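Local coordinates for putative endonuclease/exonuclease/phosphatase family protein (Bacteroides vulgatus ATCC 8482, PDB 3G6S) that probably acts as a nuclease that cleaves phosphodiester bonds in nucleic acids, within the DNase I-like endonuclease/exonuclease/phosphatase family, at residues Leu48-Gln51 against Phe52-Arg56. Sequence-based numbering, arbitrary orientation.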
loop_
_atom_site.group_PDB
_atom_site.type_symbol
_atom_site.label_atom_id
_atom_site.label_comp_id
_atom_site.label_asym_id
_atom_site.label_seq_id
_atom_site.Cartn_x
_atom_site.Cartn_y
_atom_site.Cartn_z
ATOM N N LEU A 48 -9.040 4.605 8.962
ATOM C CA LEU A 48 -10.454 4.785 9.286
ATOM C C LEU A 48 -10.946 6.094 8.663
ATOM O O LEU A 48 -10.148 6.982 8.332
ATOM C CB LEU A 48 -10.659 4.802 10.806
ATOM C CG LEU A 48 -10.377 3.473 11.519
ATOM C CD1 LEU A 48 -10.522 3.642 13.023
ATOM C CD2 LEU A 48 -11.323 2.404 11.007
ATOM N N HIS A 49 -12.260 6.209 8.513
ATOM C CA HIS A 49 -12.849 7.392 7.903
ATOM C C HIS A 49 -12.390 8.741 8.467
ATOM O O HIS A 49 -12.135 9.683 7.712
ATOM C CB HIS A 49 -14.374 7.323 7.944
ATOM C CG HIS A 49 -15.021 8.476 7.253
ATOM N ND1 HIS A 49 -15.217 9.691 7.872
ATOM C CD2 HIS A 49 -15.413 8.637 5.968
ATOM C CE1 HIS A 49 -15.700 10.554 6.995
ATOM N NE2 HIS A 49 -15.827 9.941 5.833
ATOM N N ASN A 50 -12.281 8.849 9.783
ATOM C CA ASN A 50 -11.839 10.107 10.350
ATOM C C ASN A 50 -10.381 10.331 9.975
ATOM O O ASN A 50 -9.974 11.464 9.733
ATOM C CB ASN A 50 -12.010 10.086 11.861
ATOM C CG ASN A 50 -11.211 8.998 12.509
ATOM O OD1 ASN A 50 -10.028 9.174 12.796
ATOM N ND2 ASN A 50 -11.845 7.849 12.737
ATOM N N GLN A 51 -9.600 9.249 9.912
ATOM C CA GLN A 51 -8.183 9.358 9.547
ATOM C C GLN A 51 -8.059 9.698 8.057
ATOM O O GLN A 51 -7.167 10.444 7.647
ATOM C CB GLN A 51 -7.430 8.053 9.817
ATOM C CG GLN A 51 -7.523 7.554 11.236
ATOM C CD GLN A 51 -6.772 6.263 11.443
ATOM O OE1 GLN A 51 -5.584 6.270 11.740
ATOM N NE2 GLN A 51 -7.458 5.142 11.262
ATOM N N PHE A 52 -8.950 9.144 7.246
ATOM C CA PHE A 52 -8.924 9.434 5.832
ATOM C C PHE A 52 -9.145 10.933 5.672
ATOM O O PHE A 52 -8.438 11.593 4.910
ATOM C CB PHE A 52 -10.028 8.670 5.125
ATOM C CG PHE A 52 -10.039 8.870 3.645
ATOM C CD1 PHE A 52 -9.101 8.238 2.838
ATOM C CD2 PHE A 52 -10.992 9.683 3.053
ATOM C CE1 PHE A 52 -9.116 8.410 1.453
ATOM C CE2 PHE A 52 -11.015 9.863 1.671
ATOM C CZ PHE A 52 -10.073 9.222 0.869
ATOM N N GLN A 53 -10.123 11.471 6.398
ATOM C CA GLN A 53 -10.428 12.904 6.331
ATOM C C GLN A 53 -9.263 13.777 6.802
ATOM O O GLN A 53 -9.035 14.854 6.255
ATOM C CB GLN A 53 -11.677 13.235 7.159
ATOM C CG GLN A 53 -12.994 12.820 6.508
ATOM C CD GLN A 53 -13.186 13.432 5.114
ATOM O OE1 GLN A 53 -12.551 13.011 4.139
ATOM N NE2 GLN A 53 -14.061 14.433 5.020
ATOM N N ASP A 54 -8.532 13.326 7.821
ATOM C CA ASP A 54 -7.402 14.103 8.304
ATOM C C ASP A 54 -6.320 14.157 7.236
ATOM O O ASP A 54 -5.664 15.184 7.062
ATOM C CB ASP A 54 -6.809 13.501 9.577
ATOM C CG ASP A 54 -7.758 13.563 10.746
ATOM O OD1 ASP A 54 -8.605 14.487 10.786
ATOM O OD2 ASP A 54 -7.652 12.689 11.636
ATOM N N LEU A 55 -6.125 13.047 6.524
ATOM C CA LEU A 55 -5.109 13.009 5.478
ATOM C C LEU A 55 -5.441 14.033 4.397
ATOM O O LEU A 55 -4.573 14.796 3.967
ATOM C CB LEU A 55 -5.003 11.614 4.846
ATOM C CG LEU A 55 -4.040 10.566 5.433
ATOM C CD1 LEU A 55 -2.845 11.237 6.108
ATOM C CD2 LEU A 55 -4.779 9.705 6.432
ATOM N N ARG A 56 -6.698 14.054 3.960
ATOM C CA ARG A 56 -7.112 14.999 2.938
ATOM C C ARG A 56 -6.862 16.432 3.414
ATOM O O ARG A 56 -6.430 17.290 2.638
ATOM C CB ARG A 56 -8.592 14.805 2.593
ATOM C CG ARG A 56 -8.899 13.464 1.931
ATOM C CD ARG A 56 -10.370 13.319 1.567
ATOM N NE ARG A 56 -10.889 14.494 0.880
ATOM C CZ ARG A 56 -10.385 14.996 -0.245
ATOM N NH1 ARG A 56 -9.341 14.425 -0.829
ATOM N NH2 ARG A 56 -10.923 16.084 -0.783
#
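H49 and Q53, one turn apart on the first turns of helix 49-58 in this DNase I-like fold, run alongside each other with their ends directed to the same side of the helix. The imidazole reaches its neighbour because H49 CG stands anti to the backbone N (chi1 -176°), and CE1 comes 3.6 Å from Q53 CG. That methylene approaches the ring obliquely, and the amide beyond it is turned 36° from the ring plane. A glutamine suits this exposed flank, since its aliphatic part packs on the ring while its polar end sits at the surface.

L48 occupies the N-cap position, and its carbonyl accepts the first of the i to i+4 backbone hydrogen bonds of the helix: F52 N donates to L48 O over 2.7 Å and Q53 N to H49 O over 3.0 Å.

F52 CB rests 3.5 Å from H49 O, whereas its ring leads off to Y78 and F82 of strand 81-84; a large flat ring suits the place, since it can stack on Y78 and meet F82. L55 also packs on F82, joining the helix to the sheet.

D54, around the helix, sends its carboxylate to W23, where OD2 accepts a hydrogen bond from NE1; the acid thus gives the indole N-H an acceptor. Its backbone adds another bond of the same i to i+4 series, D54 N donating to N50 O over 3.0 Å.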